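Local coordinates for protein peptidase M28 (Shewanella amazonensis SB2B, PDB 3IIB) that probably acts as a zinc-dependent carboxypeptidase or dipeptidase of family M28, holding two zinc ions and, as in related enzymes, probably working as a homodimer, at residues Q18-G23 with A281-D286; Q56-D61 with I276-A281; V111-L116 with Q120-G125; V159-K164 with T194-A199. One frame throughout, in Å; residues are numbered along the deposited sequence. Where two conformers were deposited one is given.

Interaction 1 (Q18-G23 with A281-D286); sequences QSSSLG and AKHILD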
loop_
_atom_site.group_PDB
_atom_site.type_symbol
_atom_site.label_atom_id
_atom_site.label_comp_id
_atom_site.label_asym_id
_atom_site.label_seq_id
_atom_site.Cartn_x
_atom_site.Cartn_y
_atom_site.Cartn_z
ATOM N N GLN A 18 1.750 -3.496 30.114
ATOM C CA GLN A 18 1.044 -4.566 29.460
ATOM C C GLN A 18 -0.449 -4.534 29.751
ATOM O O GLN A 18 -1.227 -4.982 28.905
ATOM C CB GLN A 18 1.698 -5.923 29.753
ATOM C CG GLN A 18 3.119 -5.947 29.164
ATOM C CD GLN A 18 3.951 -7.140 29.576
ATOM O OE1 GLN A 18 3.897 -8.214 28.948
ATOM N NE2 GLN A 18 4.754 -6.955 30.619
ATOM N N SER A 19 -0.863 -3.979 30.885
ATOM C CA SER A 19 -2.271 -3.935 31.238
ATOM C C SER A 19 -2.939 -2.599 30.917
ATOM O O SER A 19 -4.134 -2.470 31.095
ATOM C CB SER A 19 -2.450 -4.277 32.708
ATOM O OG SER A 19 -1.867 -3.287 33.558
ATOM N N SER A 20 -2.180 -1.628 30.408
ATOM C CA SER A 20 -2.700 -0.239 30.195
ATOM C C SER A 20 -2.741 0.110 28.703
ATOM O O SER A 20 -1.815 -0.138 27.986
ATOM C CB SER A 20 -1.836 0.778 30.925
ATOM O OG SER A 20 -2.125 2.122 30.516
ATOM N N SER A 21 -3.842 0.717 28.262
ATOM C CA SER A 21 -4.003 1.161 26.877
ATOM C C SER A 21 -3.345 2.543 26.643
ATOM O O SER A 21 -3.378 3.059 25.514
ATOM C CB SER A 21 -5.515 1.248 26.548
ATOM O OG SER A 21 -6.114 2.278 27.331
ATOM N N LEU A 22 -2.697 3.099 27.668
ATOM C CA LEU A 22 -2.178 4.490 27.617
ATOM C C LEU A 22 -1.276 4.731 26.397
ATOM O O LEU A 22 -1.494 5.676 25.658
ATOM C CB LEU A 22 -1.461 4.883 28.917
ATOM C CG LEU A 22 -0.934 6.336 28.921
ATOM C CD1 LEU A 22 -2.070 7.412 28.734
ATOM C CD2 LEU A 22 -0.087 6.580 30.212
ATOM N N GLY A 23 -0.273 3.881 26.192
ATOM C CA GLY A 23 0.656 4.046 25.053
ATOM C C GLY A 23 -0.106 4.145 23.748
ATOM O O GLY A 23 0.067 5.087 22.965
ATOM N N ALA A 281 6.978 7.336 31.071
ATOM C CA ALA A 281 7.125 8.369 32.101
ATOM C C ALA A 281 5.845 8.482 32.985
ATOM O O ALA A 281 5.944 8.653 34.204
ATOM C CB ALA A 281 7.518 9.728 31.467
ATOM N N LYS A 282 4.657 8.368 32.387
ATOM C CA LYS A 282 3.405 8.450 33.135
ATOM C C LYS A 282 3.293 7.279 34.096
ATOM O O LYS A 282 2.901 7.453 35.231
ATOM C CB LYS A 282 2.203 8.468 32.191
ATOM C CG LYS A 282 0.827 8.437 32.872
ATOM C CD LYS A 282 0.635 9.571 33.853
ATOM C CE LYS A 282 -0.817 9.756 34.191
ATOM N NZ LYS A 282 -1.435 8.593 34.892
ATOM N N HIS A 283 3.639 6.078 33.637
ATOM C CA HIS A 283 3.624 4.941 34.578
ATOM C C HIS A 283 4.545 5.188 35.767
ATOM O O HIS A 283 4.258 4.751 36.879
ATOM C CB HIS A 283 3.958 3.626 33.878
ATOM C CG HIS A 283 2.897 3.192 32.921
ATOM N ND1 HIS A 283 1.592 2.973 33.309
ATOM C CD2 HIS A 283 2.930 2.997 31.585
ATOM C CE1 HIS A 283 0.867 2.668 32.243
ATOM N NE2 HIS A 283 1.664 2.652 31.191
ATOM N N ILE A 284 5.679 5.826 35.517
ATOM C CA ILE A 284 6.629 6.159 36.591
ATOM C C ILE A 284 6.041 7.234 37.516
ATOM O O ILE A 284 6.089 7.110 38.768
ATOM C CB ILE A 284 8.005 6.546 36.026
ATOM C CG1 ILE A 284 8.696 5.303 35.463
ATOM C CG2 ILE A 284 8.873 7.251 37.146
ATOM C CD1 ILE A 284 9.979 5.586 34.644
ATOM N N LEU A 285 5.429 8.242 36.895
ATOM C CA LEU A 285 4.750 9.321 37.632
ATOM C C LEU A 285 3.669 8.786 38.565
ATOM O O LEU A 285 3.481 9.326 39.694
ATOM C CB LEU A 285 4.158 10.359 36.639
ATOM C CG LEU A 285 3.540 11.666 37.166
ATOM C CD1 LEU A 285 4.596 12.580 37.784
ATOM C CD2 LEU A 285 2.822 12.409 35.988
ATOM N N ASP A 286 2.978 7.725 38.115
ATOM C CA ASP A 286 1.960 7.026 38.890
ATOM C C ASP A 286 2.486 6.275 40.100
ATOM O O ASP A 286 1.693 5.885 40.937
ATOM C CB ASP A 286 1.241 5.951 38.053
ATOM C CG ASP A 286 0.348 6.514 36.969
ATOM O OD1 ASP A 286 0.017 7.710 37.032
ATOM O OD2 ASP A 286 -0.017 5.723 36.049
HETATM O O HOH W 1 0.585 2.072 28.566
#
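Leu22, at the start of helix 22-33, packs its CD2 methyl on the aliphatic root of Lys282 of helix 267-285, 3.4 Å from its CG, and the two side chains run at about a right angle to each other. Beside this pair, the CE1 corner of the His283 imidazole comes within 3.5 Å of Ser20 OG, which lies at the ring edge, near its plane. A water also sits in that plane, 2.9 Å from His283 NE2; it accepts from Gly23 N at 3.1 Å and gives a weak bond to Ser20 O. The same Ser20 hydroxyl, with OG swung away from its own backbone N (chi1 167°), also accepts from Leu22 N, a capping bond at the start of helix 22-33. In the lysine conformer described, Lys282 NZ forms a salt bridge with Asp286 OD1 (2.7 Å), one turn along. Leu13 and Val420 also pack on His283. The chemistry is thus divided: methyl against methylene carries the apolar half, while a single water joins the imidazole to the first turn of helix 22-33 and probably helps fix the ring's rotation.

Interaction 2 (Q56-D61 with I276-A281); sequences QSLGFD and IVTAAA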
loop_
_atom_site.group_PDB
_atom_site.type_symbol
_atom_site.label_atom_id
_atom_site.label_comp_id
_atom_site.label_asym_id
_atom_site.label_seq_id
_atom_site.Cartn_x
_atom_site.Cartn_y
_atom_site.Cartn_z
ATOM N N GLN A 56 0.352 18.119 30.114
ATOM C CA GLN A 56 -0.319 18.717 31.266
ATOM C C GLN A 56 -1.442 17.840 31.803
ATOM O O GLN A 56 -1.614 17.692 33.031
ATOM C CB GLN A 56 -0.872 20.099 30.905
ATOM C CG GLN A 56 0.223 21.124 30.666
ATOM C CD GLN A 56 -0.296 22.412 30.079
ATOM O OE1 GLN A 56 -1.357 22.447 29.459
ATOM N NE2 GLN A 56 0.457 23.483 30.264
ATOM N N SER A 57 -2.198 17.244 30.885
ATOM C CA SER A 57 -3.340 16.442 31.250
ATOM C C SER A 57 -2.898 15.170 31.983
ATOM O O SER A 57 -3.647 14.577 32.767
ATOM C CB SER A 57 -4.199 16.087 30.006
ATOM O OG SER A 57 -3.672 14.922 29.339
ATOM N N LEU A 58 -1.679 14.716 31.704
ATOM C CA LEU A 58 -1.153 13.552 32.378
ATOM C C LEU A 58 -0.525 13.890 33.733
ATOM O O LEU A 58 -0.100 12.999 34.460
ATOM C CB LEU A 58 -0.130 12.844 31.482
ATOM C CG LEU A 58 -0.741 12.256 30.213
ATOM C CD1 LEU A 58 0.346 11.822 29.224
ATOM C CD2 LEU A 58 -1.657 11.091 30.593
ATOM N N GLY A 59 -0.457 15.171 34.099
ATOM C CA GLY A 59 -0.028 15.524 35.447
ATOM C C GLY A 59 1.462 15.624 35.691
ATOM O O GLY A 59 1.899 15.590 36.840
ATOM N N PHE A 60 2.258 15.779 34.631
ATOM C CA PHE A 60 3.706 15.902 34.820
ATOM C C PHE A 60 4.032 17.096 35.686
ATOM O O PHE A 60 3.289 18.066 35.753
ATOM C CB PHE A 60 4.478 15.930 33.496
ATOM C CG PHE A 60 4.532 14.570 32.815
ATOM C CD1 PHE A 60 5.349 13.583 33.319
ATOM C CD2 PHE A 60 3.717 14.265 31.771
ATOM C CE1 PHE A 60 5.367 12.334 32.733
ATOM C CE2 PHE A 60 3.724 13.000 31.174
ATOM C CZ PHE A 60 4.534 12.056 31.634
ATOM N N ASP A 61 5.156 17.009 36.373
ATOM C CA ASP A 61 5.533 18.045 37.334
ATOM C C ASP A 61 5.917 19.366 36.677
ATOM O O ASP A 61 5.567 20.440 37.192
ATOM C CB ASP A 61 6.640 17.546 38.224
ATOM C CG ASP A 61 6.201 16.380 39.097
ATOM O OD1 ASP A 61 5.271 16.600 39.864
ATOM O OD2 ASP A 61 6.757 15.261 39.019
ATOM N N ILE A 276 5.540 5.973 23.393
ATOM C CA ILE A 276 6.338 5.043 24.198
ATOM C C ILE A 276 6.959 5.786 25.359
ATOM O O ILE A 276 6.799 5.384 26.527
ATOM C CB ILE A 276 7.401 4.349 23.329
ATOM C CG1 ILE A 276 6.735 3.284 22.465
ATOM C CG2 ILE A 276 8.521 3.728 24.199
ATOM C CD1 ILE A 276 7.547 2.892 21.197
ATOM N N VAL A 277 7.678 6.881 25.058
ATOM C CA VAL A 277 8.389 7.607 26.144
ATOM C C VAL A 277 7.429 8.353 27.078
ATOM O O VAL A 277 7.629 8.345 28.320
ATOM C CB VAL A 277 9.543 8.508 25.647
ATOM C CG1 VAL A 277 10.588 7.659 24.852
ATOM C CG2 VAL A 277 9.046 9.721 24.820
ATOM N N THR A 278 6.342 8.899 26.538
ATOM C CA THR A 278 5.329 9.605 27.382
ATOM C C THR A 278 4.601 8.635 28.309
ATOM O O THR A 278 4.473 8.894 29.507
ATOM C CB THR A 278 4.333 10.389 26.545
ATOM O OG1 THR A 278 5.050 11.306 25.713
ATOM C CG2 THR A 278 3.364 11.193 27.439
ATOM N N ALA A 279 4.117 7.522 27.757
ATOM C CA ALA A 279 3.460 6.505 28.585
ATOM C C ALA A 279 4.399 5.919 29.637
ATOM O O ALA A 279 3.995 5.753 30.794
ATOM C CB ALA A 279 2.845 5.363 27.718
ATOM N N ALA A 280 5.636 5.612 29.258
ATOM C CA ALA A 280 6.637 5.086 30.219
ATOM C C ALA A 280 6.827 6.057 31.384
ATOM O O ALA A 280 6.818 5.654 32.553
ATOM C CB ALA A 280 7.973 4.780 29.520
ATOM N N ALA A 281 6.978 7.336 31.071
ATOM C CA ALA A 281 7.125 8.369 32.101
ATOM C C ALA A 281 5.845 8.482 32.985
ATOM O O ALA A 281 5.944 8.653 34.204
ATOM C CB ALA A 281 7.518 9.728 31.467
#
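Phe60 packs its ring on helix 267-285, with CE1 3.6 Å from the Ala281 methyl and CZ close behind. The same CZ faces the carbonyl of Thr278, whose O lies at the ring edge, near its plane, 3.8 Å away. That oxygen therefore meets the slightly positive C-H rim of the ring, not its electron-rich face. With CG opposite the carbonyl carbon about the CA-CB bond, the first torsion (chi1 -73°) puts the ring's CE1 and CZ at the helix. Next to it, Leu58 CD1 touches Thr278 CG2 at 3.6 Å, the two side chains at about a right angle. Thr278 presents this methyl because its hydroxyl is turned back along its own helix to bond the carbonyl of Val274, so the polar end is satisfied and carbon faces the loop. Between the two hydrophobic residues, Gly59 ends helix 42-57 in a Schellman motif, its positive phi (85°) turning the chain so that Leu58 and Phe60 both point at the same helix. Replacing Phe60 by an alanine would probably leave the Ala281 methyl and the Thr278 carbonyl without their aromatic cover and open a gap in a buried seam. Val297 and Ile26 continue the packing around Thr278. The contact rests on methyls and ring carbons, with one backbone carbonyl at the ring edge as its polar element.

Interaction 3 (V111-L116 with Q120-G125); sequences VRFDTL and QNAEAG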
loop_
_atom_site.group_PDB
_atom_site.type_symbol
_atom_site.label_atom_id
_atom_site.label_comp_id
_atom_site.label_asym_id
_atom_site.label_seq_id
_atom_site.Cartn_x
_atom_site.Cartn_y
_atom_site.Cartn_z
ATOM N N VAL A 111 18.565 7.975 -17.401
ATOM C CA VAL A 111 19.729 7.103 -17.360
ATOM C C VAL A 111 19.725 6.430 -16.002
ATOM O O VAL A 111 19.661 7.100 -14.977
ATOM C CB VAL A 111 21.073 7.846 -17.588
ATOM C CG1 VAL A 111 22.261 6.835 -17.564
ATOM C CG2 VAL A 111 21.063 8.637 -18.878
ATOM N N ARG A 112 19.789 5.104 -16.010
ATOM C CA ARG A 112 19.706 4.309 -14.808
ATOM C C ARG A 112 21.085 4.055 -14.197
ATOM O O ARG A 112 22.036 3.748 -14.903
ATOM C CB ARG A 112 19.052 2.950 -15.120
ATOM C CG ARG A 112 18.874 2.059 -13.903
ATOM C CD ARG A 112 18.371 0.653 -14.289
ATOM N NE ARG A 112 18.412 -0.219 -13.114
ATOM C CZ ARG A 112 19.532 -0.686 -12.552
ATOM N NH1 ARG A 112 20.717 -0.465 -13.113
ATOM N NH2 ARG A 112 19.476 -1.432 -11.447
ATOM N N PHE A 113 21.148 4.153 -12.870
ATOM C CA PHE A 113 22.337 3.844 -12.075
ATOM C C PHE A 113 21.955 2.858 -10.993
ATOM O O PHE A 113 20.868 2.959 -10.433
ATOM C CB PHE A 113 22.905 5.153 -11.483
ATOM C CG PHE A 113 23.381 6.098 -12.552
ATOM C CD1 PHE A 113 24.664 5.960 -13.082
ATOM C CD2 PHE A 113 22.511 7.049 -13.114
ATOM C CE1 PHE A 113 25.085 6.775 -14.149
ATOM C CE2 PHE A 113 22.930 7.855 -14.166
ATOM C CZ PHE A 113 24.208 7.732 -14.677
ATOM N N ASP A 114 22.810 1.859 -10.756
ATOM C CA ASP A 114 22.554 0.895 -9.701
ATOM C C ASP A 114 22.495 1.558 -8.329
ATOM O O ASP A 114 21.737 1.131 -7.479
ATOM C CB ASP A 114 23.633 -0.170 -9.613
ATOM C CG ASP A 114 23.728 -1.067 -10.826
ATOM O OD1 ASP A 114 22.784 -1.197 -11.614
ATOM O OD2 ASP A 114 24.805 -1.682 -10.965
ATOM N N THR A 115 23.322 2.579 -8.111
ATOM C CA THR A 115 23.525 3.172 -6.796
ATOM C C THR A 115 23.973 4.621 -6.971
ATOM O O THR A 115 24.385 5.015 -8.060
ATOM C CB THR A 115 24.646 2.449 -6.015
ATOM O OG1 THR A 115 25.896 2.639 -6.703
ATOM C CG2 THR A 115 24.352 0.930 -5.877
ATOM N N LEU A 116 23.860 5.407 -5.898
ATOM C CA LEU A 116 24.482 6.728 -5.800
ATOM C C LEU A 116 25.961 6.709 -6.212
ATOM O O LEU A 116 26.392 7.567 -6.984
ATOM C CB LEU A 116 24.341 7.284 -4.370
ATOM C CG LEU A 116 25.093 8.602 -4.099
ATOM C CD1 LEU A 116 24.520 9.796 -4.893
ATOM C CD2 LEU A 116 25.098 8.897 -2.592
ATOM N N GLN A 120 27.748 8.895 -9.027
ATOM C CA GLN A 120 28.908 9.747 -8.707
ATOM C C GLN A 120 30.110 9.446 -9.622
ATOM O O GLN A 120 30.901 10.347 -9.926
ATOM C CB GLN A 120 29.301 9.602 -7.234
ATOM C CG GLN A 120 28.336 10.272 -6.271
ATOM C CD GLN A 120 28.551 9.902 -4.811
ATOM O OE1 GLN A 120 28.892 8.758 -4.484
ATOM N NE2 GLN A 120 28.299 10.869 -3.912
ATOM N N ASN A 121 30.239 8.190 -10.050
ATOM C CA ASN A 121 31.271 7.765 -11.000
ATOM C C ASN A 121 31.003 8.103 -12.468
ATOM O O ASN A 121 31.893 7.934 -13.295
ATOM C CB ASN A 121 31.477 6.251 -10.927
ATOM C CG ASN A 121 32.030 5.785 -9.598
ATOM O OD1 ASN A 121 32.547 6.569 -8.817
ATOM N ND2 ASN A 121 31.914 4.491 -9.338
ATOM N N ALA A 122 29.804 8.570 -12.812
ATOM C CA ALA A 122 29.487 8.863 -14.203
ATOM C C ALA A 122 30.385 9.976 -14.735
ATOM O O ALA A 122 30.940 10.753 -13.975
ATOM C CB ALA A 122 27.987 9.257 -14.356
ATOM N N GLU A 123 30.515 10.031 -16.051
ATOM C CA GLU A 123 31.358 11.016 -16.687
ATOM C C GLU A 123 30.647 12.360 -16.658
ATOM O O GLU A 123 29.450 12.427 -16.866
ATOM C CB GLU A 123 31.625 10.625 -18.133
ATOM C CG GLU A 123 32.291 9.265 -18.321
ATOM C CD GLU A 123 33.799 9.350 -18.292
ATOM O OE1 GLU A 123 34.395 9.243 -17.194
ATOM O OE2 GLU A 123 34.387 9.521 -19.381
ATOM N N ALA A 124 31.402 13.432 -16.443
ATOM C CA ALA A 124 30.836 14.779 -16.522
ATOM C C ALA A 124 30.176 14.986 -17.878
ATOM O O ALA A 124 30.637 14.487 -18.889
ATOM C CB ALA A 124 31.906 15.843 -16.267
ATOM N N GLY A 125 29.040 15.666 -17.874
ATOM C CA GLY A 125 28.279 15.914 -19.087
ATOM C C GLY A 125 27.392 14.783 -19.568
ATOM O O GLY A 125 26.621 14.977 -20.489
#
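A short helix, 116-120, links strand 106-113 to the loop before strand 131-134, and the contact spans this connection. Its backbone tie is a single helical turn: Gln120 N donates to Leu116 O at 2.8 Å, nearly straight at the hydrogen (162°). The side chains of the same two residues lie together. Gln120 extends beyond CG, and its amide carbon CD comes to 3.8 Å from Leu116 CG, while NE2 stands 4.0 Å from the leucine CD2 methyl; the flat amide thus rests against the branched aliphatic end of Leu116. Gln120 CG also passes 3.4 Å from Leu116 O. Replacing Gln120 by a glycine would probably leave one side of the Leu116 isobutyl group without its cover, while the backbone bond could persist.

At the end of the strand, Phe113 packs on the loop, where its first torsion (chi1 -64°) places CE1 beside the Ala122 methyl, 3.8 Å from that CB; Leu127 also touches the ring. On the strand's other side, Arg112 NH1 binds Asp114 OD1 at 2.7 Å, in the guanidinium plane, and a second salt bridge joins Arg112 to Asp135. Thr115 opens the helix as its N-cap, its hydroxyl taking the backbone N of Asp118. Leu116 and Gln120 in turn pack on Ala160 of helix 145-163. Strand, capped helical turn and return loop, leading to the neighbouring parallel strand 131-134, make up a beta-alpha-beta crossover.

Interaction 4 (V159-K164 with T194-A199); sequences VAAAEK and TAIPAA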
loop_
_atom_site.group_PDB
_atom_site.type_symbol
_atom_site.label_atom_id
_atom_site.label_comp_id
_atom_site.label_asym_id
_atom_site.label_seq_id
_atom_site.Cartn_x
_atom_site.Cartn_y
_atom_site.Cartn_z
ATOM N N VAL A 159 22.299 16.260 -5.975
ATOM C CA VAL A 159 23.572 16.941 -6.169
ATOM C C VAL A 159 24.447 16.185 -7.181
ATOM O O VAL A 159 24.925 16.752 -8.164
ATOM C CB VAL A 159 24.316 17.144 -4.870
ATOM C CG1 VAL A 159 25.767 17.684 -5.151
ATOM C CG2 VAL A 159 23.548 18.085 -3.960
ATOM N N ALA A 160 24.619 14.889 -6.952
ATOM C CA ALA A 160 25.467 14.082 -7.831
ATOM C C ALA A 160 24.951 14.081 -9.277
ATOM O O ALA A 160 25.741 14.148 -10.215
ATOM C CB ALA A 160 25.576 12.642 -7.284
ATOM N N ALA A 161 23.632 14.028 -9.455
ATOM C CA ALA A 161 23.051 14.035 -10.784
ATOM C C ALA A 161 23.256 15.383 -11.472
ATOM O O ALA A 161 23.648 15.438 -12.621
ATOM C CB ALA A 161 21.571 13.692 -10.729
ATOM N N ALA A 162 23.008 16.479 -10.759
ATOM C CA ALA A 162 23.238 17.834 -11.330
ATOM C C ALA A 162 24.683 18.066 -11.761
ATOM O O ALA A 162 24.921 18.677 -12.811
ATOM C CB ALA A 162 22.800 18.947 -10.374
ATOM N N GLU A 163 25.625 17.536 -10.997
ATOM C CA GLU A 163 27.050 17.595 -11.331
ATOM C C GLU A 163 27.375 16.980 -12.669
ATOM O O GLU A 163 28.312 17.410 -13.333
ATOM C CB GLU A 163 27.913 16.964 -10.220
ATOM C CG GLU A 163 27.896 17.798 -8.975
ATOM C CD GLU A 163 28.684 17.188 -7.830
ATOM O OE1 GLU A 163 28.701 15.936 -7.685
ATOM O OE2 GLU A 163 29.281 17.970 -7.065
ATOM N N LYS A 164 26.558 16.013 -13.085
ATOM C CA LYS A 164 26.749 15.323 -14.362
ATOM C C LYS A 164 25.897 15.872 -15.468
ATOM O O LYS A 164 25.944 15.361 -16.593
ATOM C CB LYS A 164 26.463 13.841 -14.207
ATOM C CG LYS A 164 27.144 13.246 -13.047
ATOM C CD LYS A 164 28.648 13.144 -13.211
ATOM C CE LYS A 164 29.300 12.685 -11.911
ATOM N NZ LYS A 164 30.779 12.617 -12.047
ATOM N N THR A 194 23.805 23.621 -9.168
ATOM C CA THR A 194 22.411 23.874 -9.573
ATOM C C THR A 194 21.429 22.884 -8.926
ATOM O O THR A 194 21.566 21.659 -9.064
ATOM C CB THR A 194 22.246 23.859 -11.092
ATOM O OG1 THR A 194 23.013 24.931 -11.634
ATOM C CG2 THR A 194 20.758 24.031 -11.528
ATOM N N ALA A 195 20.453 23.431 -8.206
ATOM C CA ALA A 195 19.350 22.642 -7.640
ATOM C C ALA A 195 18.467 22.128 -8.769
ATOM O O ALA A 195 18.147 22.850 -9.721
ATOM C CB ALA A 195 18.512 23.497 -6.643
ATOM N N ILE A 196 18.155 20.833 -8.715
ATOM C CA ILE A 196 17.265 20.238 -9.697
ATOM C C ILE A 196 16.079 19.519 -8.992
ATOM O O ILE A 196 16.215 19.081 -7.853
ATOM C CB ILE A 196 18.029 19.264 -10.657
ATOM C CG1 ILE A 196 18.637 18.112 -9.854
ATOM C CG2 ILE A 196 19.040 20.067 -11.569
ATOM C CD1 ILE A 196 19.197 16.926 -10.724
ATOM N N PRO A 197 14.928 19.402 -9.677
ATOM C CA PRO A 197 13.801 18.639 -9.138
ATOM C C PRO A 197 14.181 17.195 -8.835
ATOM O O PRO A 197 14.911 16.568 -9.596
ATOM C CB PRO A 197 12.757 18.698 -10.242
ATOM C CG PRO A 197 13.148 19.779 -11.106
ATOM C CD PRO A 197 14.629 19.911 -11.024
ATOM N N ALA A 198 13.658 16.678 -7.732
ATOM C CA ALA A 198 14.082 15.398 -7.180
ATOM C C ALA A 198 12.853 14.707 -6.587
ATOM O O ALA A 198 12.187 15.297 -5.748
ATOM C CB ALA A 198 15.119 15.615 -6.066
ATOM N N ALA A 199 12.581 13.470 -7.021
ATOM C CA ALA A 199 11.409 12.725 -6.622
ATOM C C ALA A 199 11.757 11.265 -6.415
ATOM O O ALA A 199 12.739 10.769 -6.961
ATOM C CB ALA A 199 10.335 12.853 -7.683
#
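Ile196 turns its two branches at helix 145-163 in different ways, and two neighbouring alanines receive them. The longer branch carries CD1 to the helix surface, 4.0 Å from the Ala161 methyl and 3.8 Å from Ala162 N, so that it rests where the two residues join. The shorter branch, CG2, approaches the methyl of Ala162 at 4.1 Å. The isoleucine can do both because CG1 occupies the position between its backbone N and carbonyl carbon (chi1 62°), while the chain beyond is extended (chi2 169°), leaving CG2 opposite the carbonyl carbon and directed at the second alanine. Ala162 is thus met by a methyl on one side and by a backbone carbonyl on another: Thr194 O stands 3.3 Å from its CB, and this is the point where the two backbones come nearest, 6.3 Å between the CA atoms of Ala162 and Thr194. The small side chains of Ala161 and Ala162 probably let the loop lie close to the helix.

Beyond the contact, Ala161 also touches Leu119 of helix 116-120, and the carbonyl of Ile196 is held by the hydroxyl of Tyr189. Pro197 and Ala199 carry the chain on into the sheet, bonding with Ile169 of strand 168-172. The contact joins helix 145-163 to the loop entering strand 198-201, in keeping with a domain where helices pack beside a mixed sheet, away from the annotated zinc site.

In the fold
From the N terminus, the chain first passes 18-23, between helix 3-19 and helix 22-33, then 56-61 at the end of helix 42-57; both later find helix 267-285. Interaction 1 closes the longest loop, and interaction 2 closes a shorter one within it, the two sharing Ala281 with centres about 8 Å apart. Inside both loops lie interaction 3, a local closure round helix 116-120, and, after it in series, interaction 4, which joins helix 145-163 to the approach to strand 198-201. These two touch through Lys164, whose amine probably bonds the carbonyls of Gln120 and Ala122, and lie on the opposite side of the chain's centre from interactions 1 and 2.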